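Local coordinates for protein putative decarboxylase involved in desferrioxamine biosynthesis (Erwinia amylovora, PDB 5O5C) that probably decarboxylates lysine with the help of pyridoxal 5'-phosphate, as a step in the biosynthesis of the siderophore desferrioxamine, at residues G164-G169 / V326-S331. Sequence-based numbering, arbitrary orientation.
Sequences GIFTSG and VDYHKS. With PLP (pyridoxal-5'-phosphate), chain H.
G169 and H329 meet at the phosphate end of a PLP pocket, in a buried contact between the ends of two strands and the loop and short helix that follow them, in the large domain of a fold-type I decarboxylase. Strands 163-167 and 323-327 are not neighbours in the sheet; strand 339-343 runs between them, antiparallel to both, and both chains run on past its start, where H329 meets C338 through the backbone. Away from the cofactor, the rings of F166 and Y328 are tilted 24° apart and offset, meeting through their CE2 corners, 3.3 Å apart, with little stacking. V148 and I149 of helix 140-156 pack on F166, and Y328 OH is hydrogen-bonded to T152 OG1. Nearer the cofactor, H329 CE1 lies 3.8 Å from G169 CA and equally far from S168 O, both near the imidazole plane. H329 CG sits between the backbone N and the carbonyl carbon (chi1 71°), turning the ring toward the 164-169 segment. ND1 accepts from the backbone N-H of C338, fixing the ring's rotation with NE2 facing the phosphate; NE2 donates in plane to PLP O2P at 2.9 Å, in a bent bond (145°). D327 OD2 approaches O2P to 2.6 Å, so close for two oxygens that one of the acid groups probably carries a proton. T380 of the second subunit also binds the cofactor. The chemistry implies a phosphate site in which H329 supplies an oriented side-chain donor and 164-169 leads, through G169 at the N-cap, into the backbone donors G170 and T171, while K330, predicted to carry the cofactor but not linked to it in this model, directly follows H329.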
loop_
_atom_site.group_PDB
_atom_site.type_symbol
_atom_site.label_atom_id
_atom_site.label_comp_id
_atom_site.label_asym_id
_atom_site.label_seq_id
_atom_site.Cartn_x
_atom_site.Cartn_y
_atom_site.Cartn_z
ATOM N N GLY B 164 -4.643 -3.082 -16.209
ATOM C CA GLY B 164 -4.168 -2.332 -15.024
ATOM C C GLY B 164 -4.101 -3.119 -13.751
ATOM O O GLY B 164 -4.330 -4.314 -13.742
ATOM N N ILE B 165 -3.820 -2.431 -12.658
ATOM C CA ILE B 165 -3.602 -3.088 -11.398
ATOM C C ILE B 165 -3.957 -2.132 -10.252
ATOM O O ILE B 165 -3.872 -0.932 -10.391
ATOM C CB ILE B 165 -2.143 -3.572 -11.346
ATOM C CG1 ILE B 165 -1.816 -4.207 -10.021
ATOM C CG2 ILE B 165 -1.176 -2.451 -11.625
ATOM C CD1 ILE B 165 -2.327 -5.595 -9.887
ATOM N N PHE B 166 -4.397 -2.680 -9.132
ATOM C CA PHE B 166 -4.615 -1.870 -7.975
ATOM C C PHE B 166 -3.267 -1.748 -7.224
ATOM O O PHE B 166 -2.540 -2.735 -7.013
ATOM C CB PHE B 166 -5.708 -2.442 -7.115
ATOM C CG PHE B 166 -7.100 -2.011 -7.499
ATOM C CD1 PHE B 166 -7.806 -2.673 -8.493
ATOM C CD2 PHE B 166 -7.752 -0.986 -6.792
ATOM C CE1 PHE B 166 -9.094 -2.278 -8.848
ATOM C CE2 PHE B 166 -9.050 -0.590 -7.135
ATOM C CZ PHE B 166 -9.724 -1.244 -8.145
ATOM N N THR B 167 -2.987 -0.532 -6.781
ATOM C CA THR B 167 -1.810 -0.188 -5.996
ATOM C C THR B 167 -2.202 0.492 -4.718
ATOM O O THR B 167 -3.364 0.715 -4.499
ATOM C CB THR B 167 -1.025 0.872 -6.722
ATOM O OG1 THR B 167 -1.854 2.020 -6.809
ATOM C CG2 THR B 167 -0.673 0.398 -8.100
ATOM N N SER B 168 -1.213 0.937 -3.924
ATOM C CA SER B 168 -1.496 1.562 -2.649
ATOM C C SER B 168 -2.129 2.885 -2.818
ATOM O O SER B 168 -2.787 3.389 -1.906
ATOM C CB SER B 168 -0.252 1.727 -1.788
ATOM O OG SER B 168 0.841 2.352 -2.377
ATOM N N GLY B 169 -1.888 3.480 -3.978
ATOM C CA GLY B 169 -2.415 4.764 -4.295
ATOM C C GLY B 169 -1.572 5.414 -5.353
ATOM O O GLY B 169 -0.651 4.809 -5.984
ATOM N N VAL B 326 -5.289 6.651 -11.333
ATOM C CA VAL B 326 -6.654 6.885 -10.875
ATOM C C VAL B 326 -6.746 6.666 -9.356
ATOM O O VAL B 326 -6.335 5.591 -8.916
ATOM C CB VAL B 326 -7.565 5.843 -11.562
ATOM C CG1 VAL B 326 -8.948 5.852 -10.971
ATOM C CG2 VAL B 326 -7.636 6.097 -13.048
ATOM N N ASP B 327 -7.341 7.609 -8.581
ATOM C CA ASP B 327 -7.553 7.409 -7.109
ATOM C C ASP B 327 -9.014 7.366 -6.746
ATOM O O ASP B 327 -9.673 8.390 -6.742
ATOM C CB ASP B 327 -6.915 8.471 -6.199
ATOM C CG ASP B 327 -5.489 8.190 -5.822
ATOM O OD1 ASP B 327 -4.887 7.202 -6.207
ATOM O OD2 ASP B 327 -4.950 9.043 -5.121
ATOM N N TYR B 328 -9.500 6.157 -6.436
ATOM C CA TYR B 328 -10.858 5.960 -6.048
ATOM C C TYR B 328 -11.056 6.453 -4.647
ATOM O O TYR B 328 -12.215 6.818 -4.277
ATOM C CB TYR B 328 -11.313 4.510 -6.132
ATOM C CG TYR B 328 -10.968 3.784 -7.391
ATOM C CD1 TYR B 328 -11.779 3.918 -8.526
ATOM C CD2 TYR B 328 -9.846 2.951 -7.483
ATOM C CE1 TYR B 328 -11.503 3.236 -9.692
ATOM C CE2 TYR B 328 -9.561 2.264 -8.686
ATOM C CZ TYR B 328 -10.397 2.439 -9.800
ATOM O OH TYR B 328 -10.164 1.785 -11.035
ATOM N N HIS B 329 -9.952 6.445 -3.878
ATOM C CA HIS B 329 -9.933 6.993 -2.532
ATOM C C HIS B 329 -9.850 8.551 -2.380
ATOM O O HIS B 329 -9.803 9.017 -1.240
ATOM C CB HIS B 329 -8.882 6.291 -1.657
ATOM C CG HIS B 329 -7.461 6.604 -1.996
ATOM N ND1 HIS B 329 -6.483 5.625 -2.114
ATOM C CD2 HIS B 329 -6.834 7.785 -2.210
ATOM C CE1 HIS B 329 -5.334 6.193 -2.410
ATOM N NE2 HIS B 329 -5.513 7.494 -2.457
ATOM N N LYS B 330 -9.740 9.303 -3.493
ATOM C CA LYS B 330 -10.090 10.753 -3.553
ATOM C C LYS B 330 -11.459 11.112 -4.179
ATOM O O LYS B 330 -12.190 11.915 -3.640
ATOM C CB LYS B 330 -9.037 11.494 -4.350
ATOM C CG LYS B 330 -7.658 11.355 -3.752
ATOM C CD LYS B 330 -6.607 12.082 -4.548
ATOM C CE LYS B 330 -5.532 12.396 -3.542
ATOM N NZ LYS B 330 -4.448 13.035 -4.244
ATOM N N SER B 331 -11.778 10.563 -5.339
ATOM C CA SER B 331 -12.929 11.004 -6.082
ATOM C C SER B 331 -14.062 10.032 -6.221
ATOM O O SER B 331 -15.086 10.431 -6.733
ATOM C CB SER B 331 -12.505 11.517 -7.468
ATOM O OG SER B 331 -11.423 12.411 -7.323
HETATM N N1 PLP H . -1.436 12.724 -8.280
HETATM C C2 PLP H . -2.299 13.728 -8.019
HETATM C C2A PLP H . -2.850 14.570 -9.131
HETATM C C3 PLP H . -2.703 13.968 -6.627
HETATM O O3 PLP H . -3.578 14.975 -6.295
HETATM C C4 PLP H . -2.116 13.059 -5.612
HETATM C C4A PLP H . -2.388 13.245 -4.170
HETATM C C5 PLP H . -1.187 12.006 -6.025
HETATM C C6 PLP H . -0.875 11.915 -7.367
HETATM C C5A PLP H . -0.577 11.090 -4.987
HETATM O O4P PLP H . -1.675 10.259 -4.578
HETATM P P PLP H . -1.703 9.231 -3.333
HETATM O O1P PLP H . -1.761 10.110 -2.124
HETATM O O2P PLP H . -3.004 8.489 -3.508
HETATM O O3P PLP H . -0.507 8.346 -3.351
#